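Local coordinates for protein aldolase (Klebsiella pneumoniae, PDB 6VOQ) that belongs to the class II aldolase and adducin family, binds zinc and assembles from four chains, at residues 4-18 with 31-43. Numbering follows the deposited sequence.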
ATOM      1  N   GLU A   4     -23.147 -19.578  15.019  1.00 50.37           N
ATOM      2  CA  GLU A   4     -22.813 -19.795  13.616  1.00 46.75           C
ATOM      3  C   GLU A   4     -23.131 -18.570  12.770  1.00 46.19           C
ATOM      4  O   GLU A   4     -22.386 -18.261  11.834  1.00 47.44           O
ATOM      5  CB  GLU A   4     -23.547 -21.024  13.074  1.00 48.54           C
ATOM      6  CG  GLU A   4     -23.012 -21.511  11.726  1.00 48.43           C
ATOM      7  CD  GLU A   4     -23.656 -22.807  11.247  1.00 45.99           C
ATOM      8  OE1 GLU A   4     -23.870 -22.933  10.023  1.00 43.99           O
ATOM      9  OE2 GLU A   4     -23.937 -23.696  12.083  1.00 45.33           O
ATOM     10  N   GLN A   5     -24.228 -17.871  13.076  1.00 43.88           N
ATOM     11  CA  GLN A   5     -24.507 -16.581  12.453  1.00 48.58           C
ATOM     12  C   GLN A   5     -23.283 -15.686  12.502  1.00 39.66           C
ATOM     13  O   GLN A   5     -22.743 -15.280  11.468  1.00 45.73           O
ATOM     14  CB  GLN A   5     -25.658 -15.873  13.169  1.00 59.11           C
ATOM     15  CG  GLN A   5     -26.978 -16.539  13.102  1.00 69.13           C
ATOM     16  CD  GLN A   5     -27.339 -17.283  14.376  1.00 80.66           C
ATOM     17  OE1 GLN A   5     -26.676 -18.252  14.748  1.00 83.35           O
ATOM     18  NE2 GLN A   5     -28.397 -16.834  15.049  1.00 83.68           N
ATOM     19  N   GLN A   6     -22.844 -15.359  13.717  1.00 41.74           N
ATOM     20  CA  GLN A   6     -21.754 -14.413  13.885  1.00 45.77           C
ATOM     21  C   GLN A   6     -20.448 -14.970  13.356  1.00 45.14           C
ATOM     22  O   GLN A   6     -19.614 -14.208  12.856  1.00 48.92           O
ATOM     23  CB  GLN A   6     -21.625 -14.028  15.353  1.00 47.08           C
ATOM     24  CG  GLN A   6     -22.922 -13.527  15.932  1.00 49.71           C
ATOM     25  CD  GLN A   6     -23.061 -13.847  17.394  1.00 49.30           C
ATOM     26  OE1 GLN A   6     -22.648 -14.907  17.849  1.00 50.14           O
ATOM     27  NE2 GLN A   6     -23.652 -12.933  18.141  1.00 56.28           N
ATOM     28  N   LEU A   7     -20.257 -16.287  13.451  1.00 33.28           N
ATOM     29  CA  LEU A   7     -19.033 -16.888  12.940  1.00 34.57           C
ATOM     30  C   LEU A   7     -18.980 -16.795  11.417  1.00 39.16           C
ATOM     31  O   LEU A   7     -17.958 -16.391  10.851  1.00 39.48           O
ATOM     32  CB  LEU A   7     -18.929 -18.337  13.417  1.00 35.35           C
ATOM     33  CG  LEU A   7     -18.644 -18.537  14.916  1.00 39.24           C
ATOM     34  CD1 LEU A   7     -18.709 -20.017  15.334  1.00 35.76           C
ATOM     35  CD2 LEU A   7     -17.307 -17.933  15.306  1.00 31.53           C
ATOM     36  N   ARG A   8     -20.079 -17.136  10.739  1.00 34.08           N
ATOM     37  CA  ARG A   8     -20.136 -16.934   9.297  1.00 34.95           C
ATOM     38  C   ARG A   8     -19.929 -15.468   8.964  1.00 41.07           C
ATOM     39  O   ARG A   8     -19.196 -15.126   8.031  1.00 47.52           O
ATOM     40  CB  ARG A   8     -21.477 -17.426   8.741  1.00 32.00           C
ATOM     41  CG  ARG A   8     -21.598 -18.928   8.719  1.00 31.53           C
ATOM     42  CD  ARG A   8     -22.909 -19.384   8.126  1.00 33.92           C
ATOM     43  NE  ARG A   8     -23.033 -20.842   8.164  1.00 37.32           N
ATOM     44  CZ  ARG A   8     -22.724 -21.654   7.157  1.00 38.83           C
ATOM     45  NH1 ARG A   8     -22.286 -21.169   5.999  1.00 33.88           N
ATOM     46  NH2 ARG A   8     -22.864 -22.962   7.314  1.00 35.35           N
ATOM     47  N   GLU A   9     -20.561 -14.590   9.733  1.00 41.22           N
ATOM     48  CA  GLU A   9     -20.414 -13.156   9.559  1.00 45.68           C
ATOM     49  C   GLU A   9     -18.967 -12.699   9.744  1.00 43.05           C
ATOM     50  O   GLU A   9     -18.430 -11.980   8.887  1.00 34.93           O
ATOM     51  CB  GLU A   9     -21.351 -12.465  10.556  1.00 62.16           C
ATOM     52  CG  GLU A   9     -21.538 -10.969  10.411  1.00 85.21           C
ATOM     53  CD  GLU A   9     -21.641 -10.477   8.974  1.00102.10           C
ATOM     54  OE1 GLU A   9     -21.291  -9.298   8.762  1.00107.39           O
ATOM     55  OE2 GLU A   9     -22.105 -11.217   8.072  1.00108.91           O
ATOM     56  N   GLU A  10     -18.335 -13.111  10.850  1.00 35.96           N
ATOM     57  CA  GLU A  10     -16.947 -12.761  11.122  1.00 37.86           C
ATOM     58  C   GLU A  10     -16.024 -13.215   9.998  1.00 40.32           C
ATOM     59  O   GLU A  10     -15.078 -12.505   9.640  1.00 43.77           O
ATOM     60  CB  GLU A  10     -16.515 -13.385  12.451  1.00 37.07           C
ATOM     61  CG  GLU A  10     -15.075 -13.125  12.826  1.00 45.19           C
ATOM     62  CD  GLU A  10     -14.965 -12.051  13.886  1.00 55.58           C
ATOM     63  OE1 GLU A  10     -14.206 -12.242  14.864  1.00 55.24           O
ATOM     64  OE2 GLU A  10     -15.656 -11.016  13.735  1.00 64.96           O
ATOM     65  N   MET A  11     -16.274 -14.403   9.442  1.00 32.84           N
ATOM     66  CA  MET A  11     -15.410 -14.914   8.388  1.00 29.44           C
ATOM     67  C   MET A  11     -15.491 -14.046   7.142  1.00 26.70           C
ATOM     68  O   MET A  11     -14.463 -13.720   6.546  1.00 31.52           O
ATOM     69  CB  MET A  11     -15.775 -16.359   8.063  1.00 29.27           C
ATOM     70  CG  MET A  11     -14.950 -16.960   6.945  1.00 29.83           C
ATOM     71  SD  MET A  11     -14.928 -18.757   6.996  1.00 36.51           S
ATOM     72  CE  MET A  11     -14.015 -18.999   8.511  1.00 29.75           C
ATOM     73  N   VAL A  12     -16.703 -13.670   6.729  1.00 31.41           N
ATOM     74  CA  VAL A  12     -16.864 -12.771   5.586  1.00 32.32           C
ATOM     75  C   VAL A  12     -16.173 -11.434   5.844  1.00 34.30           C
ATOM     76  O   VAL A  12     -15.437 -10.927   4.989  1.00 34.34           O
ATOM     77  CB  VAL A  12     -18.358 -12.578   5.272  1.00 35.07           C
ATOM     78  CG1 VAL A  12     -18.552 -11.535   4.158  1.00 36.77           C
ATOM     79  CG2 VAL A  12     -18.998 -13.906   4.902  1.00 31.37           C
ATOM     80  N   GLN A  13     -16.399 -10.843   7.017  1.00 30.46           N
ATOM     81  CA  GLN A  13     -15.818  -9.538   7.314  1.00 38.68           C
ATOM     82  C   GLN A  13     -14.302  -9.617   7.342  1.00 40.90           C
ATOM     83  O   GLN A  13     -13.609  -8.782   6.751  1.00 47.71           O
ATOM     84  CB  GLN A  13     -16.349  -9.014   8.648  1.00 35.25           C
ATOM     85  CG  GLN A  13     -17.818  -8.685   8.632  1.00 49.49           C
ATOM     86  CD  GLN A  13     -18.311  -8.156   9.969  1.00 71.96           C
ATOM     87  OE1 GLN A  13     -17.562  -8.105  10.944  1.00 82.89           O
ATOM     88  NE2 GLN A  13     -19.581  -7.762  10.019  1.00 77.37           N
ATOM     89  N   ILE A  14     -13.769 -10.624   8.024  1.00 37.65           N
ATOM     90  CA  ILE A  14     -12.325 -10.755   8.110  1.00 35.67           C
ATOM     91  C   ILE A  14     -11.723 -10.966   6.724  1.00 38.11           C
ATOM     92  O   ILE A  14     -10.710 -10.347   6.376  1.00 44.97           O
ATOM     93  CB  ILE A  14     -11.968 -11.867   9.113  1.00 32.23           C
ATOM     94  CG1 ILE A  14     -12.102 -11.278  10.528  1.00 33.23           C
ATOM     95  CG2 ILE A  14     -10.565 -12.388   8.876  1.00 33.04           C
ATOM     96  CD1 ILE A  14     -11.709 -12.177  11.643  1.00 31.75           C
ATOM     97  N   GLY A  15     -12.366 -11.785   5.890  1.00 33.69           N
ATOM     98  CA  GLY A  15     -11.910 -11.934   4.514  1.00 26.51           C
ATOM     99  C   GLY A  15     -11.834 -10.610   3.775  1.00 31.06           C
ATOM    100  O   GLY A  15     -10.816 -10.289   3.159  1.00 35.41           O
ATOM    101  N   ALA A  16     -12.898  -9.811   3.853  1.00 32.44           N
ATOM    102  CA  ALA A  16     -12.926  -8.522   3.166  1.00 37.99           C
ATOM    103  C   ALA A  16     -11.833  -7.592   3.684  1.00 39.09           C
ATOM    104  O   ALA A  16     -11.195  -6.879   2.901  1.00 43.79           O
ATOM    105  CB  ALA A  16     -14.307  -7.873   3.330  1.00 32.33           C
ATOM    106  N   SER A  17     -11.609  -7.587   5.002  1.00 40.25           N
ATOM    107  CA  SER A  17     -10.578  -6.741   5.597  1.00 36.90           C
ATOM    108  C   SER A  17      -9.190  -7.152   5.126  1.00 34.45           C
ATOM    109  O   SER A  17      -8.341  -6.295   4.853  1.00 38.57           O
ATOM    110  CB  SER A  17     -10.668  -6.810   7.123  1.00 33.90           C
ATOM    111  OG  SER A  17      -9.832  -5.853   7.744  1.00 43.82           O
ATOM    112  N   LEU A  18      -8.951  -8.460   5.021  1.00 29.92           N
ATOM    113  CA  LEU A  18      -7.661  -8.944   4.541  1.00 31.58           C
ATOM    114  C   LEU A  18      -7.479  -8.636   3.060  1.00 35.11           C
ATOM    115  O   LEU A  18      -6.377  -8.281   2.625  1.00 41.12           O
ATOM    116  CB  LEU A  18      -7.537 -10.447   4.790  1.00 28.79           C
ATOM    117  CG  LEU A  18      -7.496 -10.907   6.244  1.00 31.86           C
ATOM    118  CD1 LEU A  18      -7.648 -12.415   6.312  1.00 26.26           C
ATOM    119  CD2 LEU A  18      -6.212 -10.452   6.925  1.00 30.66           C
ATOM    120  N   LEU A  31      -9.736 -19.351   4.977  1.00 31.78           N
ATOM    121  CA  LEU A  31      -9.979 -19.213   6.401  1.00 28.42           C
ATOM    122  C   LEU A  31     -10.764 -20.424   6.871  1.00 29.91           C
ATOM    123  O   LEU A  31     -11.582 -20.975   6.127  1.00 31.18           O
ATOM    124  CB  LEU A  31     -10.754 -17.908   6.730  1.00 23.22           C
ATOM    125  CG  LEU A  31     -10.288 -16.635   5.999  1.00 28.10           C
ATOM    126  CD1 LEU A  31     -11.232 -15.463   6.221  1.00 25.34           C
ATOM    127  CD2 LEU A  31      -8.875 -16.257   6.415  1.00 28.60           C
ATOM    128  N   SER A  32     -10.497 -20.852   8.103  1.00 26.25           N
ATOM    129  CA  SER A  32     -11.336 -21.861   8.738  1.00 32.66           C
ATOM    130  C   SER A  32     -11.490 -21.547  10.222  1.00 34.11           C
ATOM    131  O   SER A  32     -10.646 -20.876  10.826  1.00 36.17           O
ATOM    132  CB  SER A  32     -10.770 -23.276   8.545  1.00 28.71           C
ATOM    133  OG  SER A  32      -9.588 -23.484   9.308  1.00 35.78           O
ATOM    134  N   LEU A  33     -12.576 -22.047  10.805  1.00 32.17           N
ATOM    135  CA  LEU A  33     -12.796 -21.917  12.239  1.00 35.49           C
ATOM    136  C   LEU A  33     -13.680 -23.061  12.721  1.00 38.34           C
ATOM    137  O   LEU A  33     -14.552 -23.547  11.993  1.00 27.40           O
ATOM    138  CB  LEU A  33     -13.422 -20.559  12.600  1.00 34.26           C
ATOM    139  CG  LEU A  33     -14.776 -20.160  11.992  1.00 35.08           C
ATOM    140  CD1 LEU A  33     -15.939 -20.727  12.780  1.00 27.46           C
ATOM    141  CD2 LEU A  33     -14.903 -18.643  11.924  1.00 35.97           C
ATOM    142  N   LEU A  34     -13.450 -23.479  13.961  1.00 32.75           N
ATOM    143  CA  LEU A  34     -14.240 -24.542  14.567  1.00 32.33           C
ATOM    144  C   LEU A  34     -15.619 -24.030  14.956  1.00 38.09           C
ATOM    145  O   LEU A  34     -15.745 -22.998  15.620  1.00 41.36           O
ATOM    146  CB  LEU A  34     -13.533 -25.096  15.802  1.00 40.58           C
ATOM    147  CG  LEU A  34     -12.619 -26.290  15.540  1.00 50.88           C
ATOM    148  CD1 LEU A  34     -11.920 -26.723  16.822  1.00 55.50           C
ATOM    149  CD2 LEU A  34     -13.417 -27.437  14.931  1.00 49.95           C
ATOM    150  N   LEU A  35     -16.643 -24.760  14.557  1.00 41.45           N
ATOM    151  CA  LEU A  35     -18.004 -24.451  14.949  1.00 39.95           C
ATOM    152  C   LEU A  35     -18.299 -25.047  16.319  1.00 43.03           C
ATOM    153  O   LEU A  35     -17.549 -25.896  16.814  1.00 46.12           O
ATOM    154  CB  LEU A  35     -18.980 -24.983  13.902  1.00 33.36           C
ATOM    155  CG  LEU A  35     -18.905 -24.263  12.548  1.00 38.21           C
ATOM    156  CD1 LEU A  35     -19.691 -25.010  11.478  1.00 35.65           C
ATOM    157  CD2 LEU A  35     -19.385 -22.818  12.664  1.00 31.09           C
ATOM    158  N   PRO A  36     -19.373 -24.593  16.972  1.00 43.84           N
ATOM    159  CA  PRO A  36     -19.735 -25.176  18.276  1.00 46.14           C
ATOM    160  C   PRO A  36     -19.896 -26.687  18.264  1.00 48.92           C
ATOM    161  O   PRO A  36     -19.571 -27.334  19.265  1.00 55.17           O
ATOM    162  CB  PRO A  36     -21.054 -24.469  18.608  1.00 44.80           C
ATOM    163  CG  PRO A  36     -20.914 -23.129  17.962  1.00 45.81           C
ATOM    164  CD  PRO A  36     -20.135 -23.364  16.686  1.00 44.24           C
ATOM    165  N   ASP A  37     -20.380 -27.272  17.167  1.00 46.95           N
ATOM    166  CA  ASP A  37     -20.605 -28.712  17.093  1.00 49.66           C
ATOM    167  C   ASP A  37     -19.346 -29.494  16.738  1.00 55.21           C
ATOM    168  O   ASP A  37     -19.433 -30.698  16.462  1.00 61.75           O
ATOM    169  CB  ASP A  37     -21.704 -29.021  16.071  1.00 48.71           C
ATOM    170  CG  ASP A  37     -21.413 -28.434  14.696  1.00 49.43           C
ATOM    171  OD1 ASP A  37     -20.273 -27.982  14.464  1.00 44.44           O
ATOM    172  OD2 ASP A  37     -22.327 -28.431  13.843  1.00 53.04           O
ATOM    173  N   GLY A  38     -18.188 -28.841  16.719  1.00 41.36           N
ATOM    174  CA  GLY A  38     -16.957 -29.502  16.371  1.00 46.13           C
ATOM    175  C   GLY A  38     -16.666 -29.586  14.892  1.00 43.80           C
ATOM    176  O   GLY A  38     -15.578 -30.032  14.519  1.00 53.35           O
ATOM    177  N   ASN A  39     -17.594 -29.181  14.036  1.00 38.54           N
ATOM    178  CA  ASN A  39     -17.315 -29.153  12.611  1.00 43.00           C
ATOM    179  C   ASN A  39     -16.554 -27.882  12.238  1.00 43.49           C
ATOM    180  O   ASN A  39     -16.397 -26.949  13.032  1.00 39.37           O
ATOM    181  CB  ASN A  39     -18.607 -29.251  11.809  1.00 35.64           C
ATOM    182  CG  ASN A  39     -19.256 -30.614  11.932  1.00 40.34           C
ATOM    183  OD1 ASN A  39     -18.580 -31.641  11.912  1.00 43.14           O
ATOM    184  ND2 ASN A  39     -20.572 -30.629  12.093  1.00 39.72           N
ATOM    185  N   LEU A  40     -16.093 -27.848  10.996  1.00 41.74           N
ATOM    186  CA  LEU A  40     -15.224 -26.793  10.501  1.00 36.71           C
ATOM    187  C   LEU A  40     -15.995 -25.914   9.525  1.00 37.65           C
ATOM    188  O   LEU A  40     -16.582 -26.417   8.561  1.00 33.61           O
ATOM    189  CB  LEU A  40     -13.998 -27.397   9.820  1.00 40.49           C
ATOM    190  CG  LEU A  40     -12.709 -26.614   9.970  1.00 43.96           C
ATOM    191  CD1 LEU A  40     -12.554 -26.181  11.419  1.00 50.23           C
ATOM    192  CD2 LEU A  40     -11.563 -27.482   9.532  1.00 43.75           C
ATOM    193  N   LEU A  41     -16.001 -24.612   9.783  1.00 37.84           N
ATOM    194  CA  LEU A  41     -16.456 -23.627   8.812  1.00 34.40           C
ATOM    195  C   LEU A  41     -15.241 -23.160   8.016  1.00 38.01           C
ATOM    196  O   LEU A  41     -14.195 -22.857   8.596  1.00 43.70           O
ATOM    197  CB  LEU A  41     -17.139 -22.452   9.518  1.00 29.25           C
ATOM    198  CG  LEU A  41     -17.704 -21.330   8.643  1.00 31.99           C
ATOM    199  CD1 LEU A  41     -18.997 -21.790   7.981  1.00 27.84           C
ATOM    200  CD2 LEU A  41     -17.934 -20.046   9.451  1.00 30.71           C
ATOM    201  N   ALA A  42     -15.362 -23.121   6.695  1.00 32.89           N
ATOM    202  CA  ALA A  42     -14.210 -22.793   5.869  1.00 34.52           C
ATOM    203  C   ALA A  42     -14.661 -22.037   4.631  1.00 37.50           C
ATOM    204  O   ALA A  42     -15.815 -22.127   4.210  1.00 37.12           O
ATOM    205  CB  ALA A  42     -13.430 -24.054   5.460  1.00 33.16           C
ATOM    206  N   THR A  43     -13.726 -21.281   4.053  1.00 30.81           N
ATOM    207  CA  THR A  43     -14.006 -20.563   2.824  1.00 26.81           C
ATOM    208  C   THR A  43     -14.026 -21.540   1.650  1.00 31.20           C
ATOM    209  O   THR A  43     -13.215 -22.466   1.594  1.00 32.43           O
ATOM    210  CB  THR A  43     -12.969 -19.457   2.583  1.00 28.04           C
ATOM    211  OG1 THR A  43     -11.662 -20.021   2.494  1.00 28.75           O
ATOM    212  CG2 THR A  43     -12.975 -18.460   3.718  1.00 24.93           C
TER
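The N-terminal helix of the class II aldolase/adducin fold packs lengthwise on a beta hairpin of the central sheet, and M11 contributes the largest contact area of either segment. With chi1 at 178°, M11 CG turns away from the backbone N and sends the thioether down to the sheet; a bend at chi3 then lays CE 3.5 Å from L33 CD2, while SD rests 3.8 Å from T43 CG2 and 4.1 Å from L41 CD2. The methionine thus touches both hairpin strands. L31 runs past it in the opposite direction, placing CD1 3.7 Å from M11 O and against G15 N; its other methyl, CD2, meets L18 CD1.

Strands 31-34 and 40-42 are adjacent and antiparallel, paired by L33 N to L41 O and L41 N to L33 O, and a type I turn from L35 to G38 joins them. The helix axis stands 9.6 Å from the first strand and 9.7 Å from the second, running nearly antiparallel to the former (155°) and at 32° to the latter, consistent with an alpha/beta layer. At the turn end, L7 CD1 fits among L33 CD1, L35 CD2 and P36 CD.

L41 supports R8: its CD1 sits 3.8 Å above the guanidinium plane, over the centre. Within that plane NE and NH2 both grip E4 OE1, a side-on salt bridge one turn back along the helix, and NH1 bonds to A54 O and L57 O, so the group is held flat over the leucine. On the hairpin's other face, S32 OG bonds to H79 ND1.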